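Local coordinates for protein 4-hydroxybenzoyl-CoA thioesterase (Pseudomonas sp. CBS3, PDB 1LO7) that hydrolyses 4-hydroxybenzoyl-CoA to 4-hydroxybenzoate and coenzyme A, the last step in turning 4-chlorobenzoate into 4-hydroxybenzoate, at residues Asp15-Pro18 / Val22-Pro25; Cys83-Glu86 / Phe92-Arg95. All coordinates share one frame; numbering follows the deposited sequence.

Contact 1: residues Asp15-Pro18 / Val22-Pro25; sequences DCDP and VWYP. Unlike the reference sequence in segment 22-25: Tyr24 (reference Phe). With 4CO (4-hydroxyphenacyl coenzyme A), chain B.
Trp23 meets Asp15 and Asp17 across the loop that leads from strand 4-10 to helix 25-41 in this hot dog fold, and the loop forms part of the active site. The backbone evidence is a single bridge between Cys16 and Val22. Trp23 N donates to Asp15 O at 2.9 Å, almost straight at 170° and in the carbonyl plane, and Val22 CA adds a longer C-H contact to the same oxygen. Side-chain packing is looser: Cys16 SG lies 3.9 Å from Val22 N, and Asp17 CB lies near Trp23 CB.

Trp23 CG stands anti to the backbone N (chi1 -176°), which carries the indole away from 15-18. Pro25 CD sits over the centre of one indole face, and NE1 is hydrogen-bonded to Asp32 of the third subunit. Together these two contacts probably restrict the ring's rotation.

Ligand contacts come from both segments. The carboxylate of Asp17, the active-site residue, brings OD2 to 3.1 Å from CB and 3.2 Å from the ketone carbon C1B of 4-hydroxyphenacyl-CoA; Asp17 OD1 has weak bonds to the backbone N of Ala19 and Ile21. Ser91, Lys90 and Thr59 of the third subunit also bind this ligand, so the site spans a subunit interface. The ketone oxygen O1B lies at the Tyr24 ring edge, in its plane, and accepts a hydrogen bond from Tyr24 N at 2.9 Å and 172°.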
loop_
_atom_site.group_PDB
_atom_site.type_symbol
_atom_site.label_atom_id
_atom_site.label_comp_id
_atom_site.label_asym_id
_atom_site.label_seq_id
_atom_site.Cartn_x
_atom_site.Cartn_y
_atom_site.Cartn_z
ATOM N N ASP A 15 -2.304 -8.187 -2.847
ATOM C CA ASP A 15 -2.972 -7.146 -3.633
ATOM C C ASP A 15 -4.483 -7.364 -3.660
ATOM O O ASP A 15 -5.224 -6.562 -4.212
ATOM C CB ASP A 15 -2.493 -7.200 -5.079
ATOM C CG ASP A 15 -1.042 -6.829 -5.186
ATOM O OD1 ASP A 15 -0.528 -6.052 -4.431
ATOM O OD2 ASP A 15 -0.407 -7.378 -6.191
ATOM N N CYS A 16 -4.941 -8.478 -3.077
ATOM C CA CYS A 16 -6.382 -8.842 -3.049
ATOM C C CYS A 16 -7.011 -8.599 -1.697
ATOM O O CYS A 16 -6.349 -8.582 -0.655
ATOM C CB CYS A 16 -6.605 -10.287 -3.476
ATOM S SG CYS A 16 -5.929 -10.609 -5.134
ATOM N N ASP A 17 -8.320 -8.394 -1.748
ATOM C CA ASP A 17 -9.101 -8.131 -0.539
ATOM C C ASP A 17 -9.757 -9.398 0.007
ATOM O O ASP A 17 -9.569 -10.509 -0.483
ATOM C CB ASP A 17 -10.141 -7.024 -0.830
ATOM C CG ASP A 17 -11.161 -7.441 -1.848
ATOM O OD1 ASP A 17 -11.390 -8.596 -2.160
ATOM O OD2 ASP A 17 -11.752 -6.404 -2.364
ATOM N N PRO A 18 -10.543 -9.216 1.071
ATOM C CA PRO A 18 -11.221 -10.360 1.655
ATOM C C PRO A 18 -12.169 -11.038 0.667
ATOM O O PRO A 18 -12.470 -12.202 0.824
ATOM C CB PRO A 18 -11.995 -9.780 2.849
ATOM C CG PRO A 18 -11.143 -8.602 3.292
ATOM C CD PRO A 18 -10.647 -8.035 1.976
ATOM N N VAL A 22 -8.585 -8.316 -6.770
ATOM C CA VAL A 22 -7.727 -7.136 -6.612
ATOM C C VAL A 22 -8.448 -5.996 -5.908
ATOM O O VAL A 22 -9.512 -5.583 -6.356
ATOM C CB VAL A 22 -7.219 -6.586 -7.924
ATOM C CG1 VAL A 22 -6.283 -5.415 -7.606
ATOM C CG2 VAL A 22 -6.413 -7.608 -8.651
ATOM N N TRP A 23 -7.847 -5.481 -4.837
ATOM C CA TRP A 23 -8.403 -4.344 -4.117
ATOM C C TRP A 23 -8.121 -3.150 -5.022
ATOM O O TRP A 23 -6.997 -2.901 -5.380
ATOM C CB TRP A 23 -7.707 -4.207 -2.757
ATOM C CG TRP A 23 -8.318 -3.104 -1.931
ATOM C CD1 TRP A 23 -9.644 -2.840 -1.732
ATOM C CD2 TRP A 23 -7.600 -2.136 -1.191
ATOM N NE1 TRP A 23 -9.817 -1.759 -0.901
ATOM C CE2 TRP A 23 -8.562 -1.302 -0.557
ATOM C CE3 TRP A 23 -6.251 -1.889 -1.015
ATOM C CZ2 TRP A 23 -8.166 -0.244 0.259
ATOM C CZ3 TRP A 23 -5.865 -0.842 -0.199
ATOM C CH2 TRP A 23 -6.823 -0.051 0.451
ATOM N N TYR A 24 -9.153 -2.434 -5.434
ATOM C CA TYR A 24 -8.991 -1.340 -6.404
ATOM C C TYR A 24 -7.855 -0.309 -6.352
ATOM O O TYR A 24 -7.332 0.084 -7.399
ATOM C CB TYR A 24 -10.301 -0.722 -6.915
ATOM C CG TYR A 24 -10.734 0.457 -6.092
ATOM C CD1 TYR A 24 -10.369 1.745 -6.475
ATOM C CD2 TYR A 24 -11.495 0.261 -4.939
ATOM C CE1 TYR A 24 -10.794 2.844 -5.732
ATOM C CE2 TYR A 24 -11.934 1.346 -4.185
ATOM C CZ TYR A 24 -11.581 2.630 -4.596
ATOM O OH TYR A 24 -11.989 3.705 -3.859
ATOM N N PRO A 25 -7.474 0.145 -5.162
ATOM C CA PRO A 25 -6.401 1.121 -5.147
ATOM C C PRO A 25 -5.130 0.567 -5.781
ATOM O O PRO A 25 -4.298 1.313 -6.307
ATOM C CB PRO A 25 -6.258 1.564 -3.721
ATOM C CG PRO A 25 -7.621 1.250 -3.098
ATOM C CD PRO A 25 -8.146 0.025 -3.830
HETATM N N1A 4CO B . -20.274 2.984 -15.450
HETATM C C2A 4CO B . -21.491 3.120 -14.841
HETATM N N3A 4CO B . -22.246 2.171 -14.353
HETATM C C4A 4CO B . -21.682 0.952 -14.486
HETATM C C5A 4CO B . -20.470 0.664 -15.089
HETATM C C6A 4CO B . -19.731 1.749 -15.585
HETATM N N6A 4CO B . -18.560 1.607 -16.169
HETATM N N7A 4CO B . -20.214 -0.704 -15.067
HETATM C C8A 4CO B . -21.286 -1.233 -14.462
HETATM N N9A 4CO B . -22.207 -0.280 -14.115
HETATM C C1D 4CO B . -23.533 -0.480 -13.522
HETATM C C2D 4CO B . -24.509 -1.097 -14.520
HETATM O O2D 4CO B . -25.027 -0.120 -15.426
HETATM C C3D 4CO B . -25.589 -1.557 -13.557
HETATM O O3D 4CO B . -26.227 -0.451 -12.971
HETATM P P3D 4CO B . -27.802 -0.330 -12.901
HETATM O O7A 4CO B . -28.232 0.195 -14.181
HETATM O O8A 4CO B . -28.393 -1.641 -12.617
HETATM O O9A 4CO B . -28.127 0.663 -11.752
HETATM C C4D 4CO B . -24.701 -2.147 -12.467
HETATM O O4D 4CO B . -23.408 -1.477 -12.590
HETATM C C5D 4CO B . -24.556 -3.640 -12.429
HETATM O O5D 4CO B . -23.804 -4.030 -13.581
HETATM P P1A 4CO B . -24.350 -5.229 -14.465
HETATM O O1A 4CO B . -23.472 -5.197 -15.644
HETATM O O2A 4CO B . -25.749 -5.080 -14.797
HETATM O O3A 4CO B . -24.231 -6.531 -13.684
HETATM P P2A 4CO B . -23.049 -7.612 -13.602
HETATM O O4A 4CO B . -23.430 -8.547 -12.522
HETATM O O5A 4CO B . -22.993 -8.328 -14.875
HETATM O O6A 4CO B . -21.554 -6.932 -13.502
HETATM C CBP 4CO B . -19.804 -6.619 -11.981
HETATM C CCP 4CO B . -21.247 -6.238 -12.322
HETATM C CDP 4CO B . -19.655 -8.141 -11.816
HETATM C CEP 4CO B . -19.346 -5.858 -10.744
HETATM C CAP 4CO B . -18.870 -6.376 -13.178
HETATM O OAP 4CO B . -18.942 -5.010 -13.591
HETATM C C9P 4CO B . -17.406 -6.466 -12.752
HETATM O O9P 4CO B . -16.943 -7.523 -12.377
HETATM N N8P 4CO B . -16.642 -5.234 -12.725
HETATM C C7P 4CO B . -15.335 -5.400 -12.079
HETATM C C6P 4CO B . -15.395 -5.095 -10.575
HETATM C C5P 4CO B . -13.964 -4.930 -10.049
HETATM O O5P 4CO B . -13.110 -5.800 -10.176
HETATM N N4P 4CO B . -13.756 -3.668 -9.380
HETATM C C3P 4CO B . -12.387 -3.398 -8.965
HETATM C C2P 4CO B . -12.007 -4.198 -7.747
HETATM S S1P 4CO B . -13.337 -4.440 -6.570
HETATM O O1B 4CO B . -11.725 -2.956 -4.147
HETATM C C1B 4CO B . -12.568 -3.834 -4.102
HETATM C C2B 4CO B . -13.681 -3.723 -3.151
HETATM C C3B 4CO B . -14.645 -4.761 -3.100
HETATM C C4B 4CO B . -15.694 -4.680 -2.188
HETATM C C5B 4CO B . -15.770 -3.581 -1.307
HETATM O O2B 4CO B . -16.787 -3.513 -0.331
HETATM C C6B 4CO B . -14.809 -2.535 -1.386
HETATM C C7B 4CO B . -13.754 -2.608 -2.316
HETATM C CB 4CO B . -12.515 -4.996 -5.023
#

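Contact 2: residues Cys83-Glu86 / Phe92-Arg95; sequences CIKE and FVQR
Lys85 and Glu86 both face Val93, a classic beta bulge in the antiparallel hairpin of strands 77-87 and 91-101. The register gives the evidence: Cys83 pairs with Arg95 and Ile84 with Gln94, but Glu86, one residue further along than regular pairing would bring, pairs with Val93. Reciprocal backbone bonds join Cys83 and Arg95. At the bulge Lys85 N donates to Val93 O at 2.8 Å, tilted 24° from the carbonyl plane, and Val93 N donates to Glu86 O at 2.9 Å.

Lys85 can be followed outward. Its CB lies 3.6 Å from Val93 O and touches Val93 CG1. With CG anti to the backbone N (chi1 -170°), the chain runs alongside the valine, and CD returns to Val93 CG1 at 3.6 Å. CD also lies over one face of the Arg95 guanidinium, and CE approaches Arg95 NH2 to 3.3 Å. The chain then bends at chi4, leaving Lys85 NZ 4.3 Å from Arg95 NH2.

On the face carrying Ile84 and Gln94, Ile84 CD1 meets Phe92 CD2 at 3.6 Å, oblique to the ring. Tyr38 of helix 25-41 covers Ile84, and Phe39 and Phe119 pack on Phe92.

The hairpin thus has a largely apolar side toward helix 25-41, Gln94 its polar exception, and a side where Lys85 and Arg95 meet beyond Val93; there the salt bridge from Arg95 NE to Asp114 probably offsets the nearness of two positive groups.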
loop_
_atom_site.group_PDB
_atom_site.type_symbol
_atom_site.label_atom_id
_atom_site.label_comp_id
_atom_site.label_asym_id
_atom_site.label_seq_id
_atom_site.Cartn_x
_atom_site.Cartn_y
_atom_site.Cartn_z
ATOM N N CYS A 83 -0.845 5.047 -23.619
ATOM C CA CYS A 83 -0.555 6.009 -24.675
ATOM C C CYS A 83 -1.036 7.380 -24.254
ATOM O O CYS A 83 -1.772 7.542 -23.289
ATOM C CB CYS A 83 -1.174 5.633 -26.031
ATOM S SG CYS A 83 -2.970 5.833 -26.029
ATOM N N ILE A 84 -0.586 8.384 -24.979
ATOM C CA ILE A 84 -1.013 9.715 -24.731
ATOM C C ILE A 84 -2.133 9.916 -25.763
ATOM O O ILE A 84 -1.906 9.807 -26.967
ATOM C CB ILE A 84 0.077 10.729 -24.969
ATOM C CG1 ILE A 84 1.236 10.446 -24.020
ATOM C CG2 ILE A 84 -0.512 12.151 -24.780
ATOM C CD1 ILE A 84 0.927 10.948 -22.614
ATOM N N LYS A 85 -3.324 10.185 -25.270
ATOM C CA LYS A 85 -4.520 10.382 -26.052
ATOM C C LYS A 85 -4.569 11.807 -26.604
ATOM O O LYS A 85 -4.986 12.030 -27.736
ATOM C CB LYS A 85 -5.712 10.112 -25.107
ATOM C CG LYS A 85 -7.112 10.027 -25.711
ATOM C CD LYS A 85 -8.241 10.330 -24.712
ATOM C CE LYS A 85 -9.646 10.004 -25.217
ATOM N NZ LYS A 85 -10.497 11.189 -25.429
ATOM N N GLU A 86 -4.136 12.805 -25.803
ATOM C CA GLU A 86 -4.180 14.191 -26.258
ATOM C C GLU A 86 -3.233 15.091 -25.487
ATOM O O GLU A 86 -3.068 14.984 -24.249
ATOM C CB GLU A 86 -5.646 14.662 -26.045
ATOM C CG GLU A 86 -5.928 16.163 -26.326
ATOM C CD GLU A 86 -7.328 16.557 -25.866
ATOM O OE1 GLU A 86 -7.665 17.681 -25.628
ATOM O OE2 GLU A 86 -8.123 15.530 -25.704
ATOM N N PHE A 92 -2.121 16.775 -20.197
ATOM C CA PHE A 92 -2.178 15.767 -21.235
ATOM C C PHE A 92 -3.072 14.633 -20.702
ATOM O O PHE A 92 -3.201 14.441 -19.477
ATOM C CB PHE A 92 -0.770 15.301 -21.661
ATOM C CG PHE A 92 0.032 14.682 -20.520
ATOM C CD1 PHE A 92 0.931 15.453 -19.766
ATOM C CD2 PHE A 92 -0.113 13.329 -20.173
ATOM C CE1 PHE A 92 1.659 14.904 -18.703
ATOM C CE2 PHE A 92 0.618 12.764 -19.117
ATOM C CZ PHE A 92 1.515 13.550 -18.379
ATOM N N VAL A 93 -3.662 13.911 -21.621
ATOM C CA VAL A 93 -4.543 12.821 -21.264
ATOM C C VAL A 93 -3.772 11.574 -21.567
ATOM O O VAL A 93 -3.343 11.368 -22.698
ATOM C CB VAL A 93 -5.852 12.856 -22.088
ATOM C CG1 VAL A 93 -6.718 11.642 -21.715
ATOM C CG2 VAL A 93 -6.670 14.156 -21.908
ATOM N N GLN A 94 -3.572 10.762 -20.524
ATOM C CA GLN A 94 -2.852 9.513 -20.656
ATOM C C GLN A 94 -3.860 8.358 -20.447
ATOM O O GLN A 94 -4.498 8.245 -19.398
ATOM C CB GLN A 94 -1.684 9.408 -19.633
ATOM C CG GLN A 94 -0.654 8.332 -19.977
ATOM C CD GLN A 94 0.611 8.485 -19.124
ATOM O OE1 GLN A 94 1.732 8.189 -19.573
ATOM N NE2 GLN A 94 0.447 8.966 -17.909
ATOM N N ARG A 95 -3.991 7.538 -21.464
ATOM C CA ARG A 95 -4.924 6.427 -21.407
ATOM C C ARG A 95 -4.210 5.118 -21.115
ATOM O O ARG A 95 -3.125 4.836 -21.663
ATOM C CB ARG A 95 -5.684 6.294 -22.742
ATOM C CG ARG A 95 -6.479 4.960 -22.812
ATOM C CD ARG A 95 -7.535 4.960 -23.909
ATOM N NE ARG A 95 -8.568 5.941 -23.613
ATOM C CZ ARG A 95 -9.606 6.161 -24.408
ATOM N NH1 ARG A 95 -9.769 5.499 -25.551
ATOM N NH2 ARG A 95 -10.487 7.064 -24.053
#

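In the fold
Contact 1 lies in the loop between strand 4-10 and helix 25-41, contact 2 on the hairpin of strands 77-87 and 91-101. Their centres are 26 Å apart on opposite sides of the chain's centre, and their nearest atoms are about 15 Å apart. Every touching residue of 15-18/22-25 is buried, with other subunits and ligand helping to cover it, whereas 83-86/92-95 is only partly buried and meets no other protein chain of the assembly. Helix 25-41 links them: Val22 packs on its Tyr27 and Trp30, Ile84 on its Tyr38. Contact 1 has one cross-segment hydrogen bond and presents Asp17 and Tyr24 N to the ligand; contact 2 has four backbone bonds, mainly apolar packing toward the helix, and charged side chains at its exposed edge.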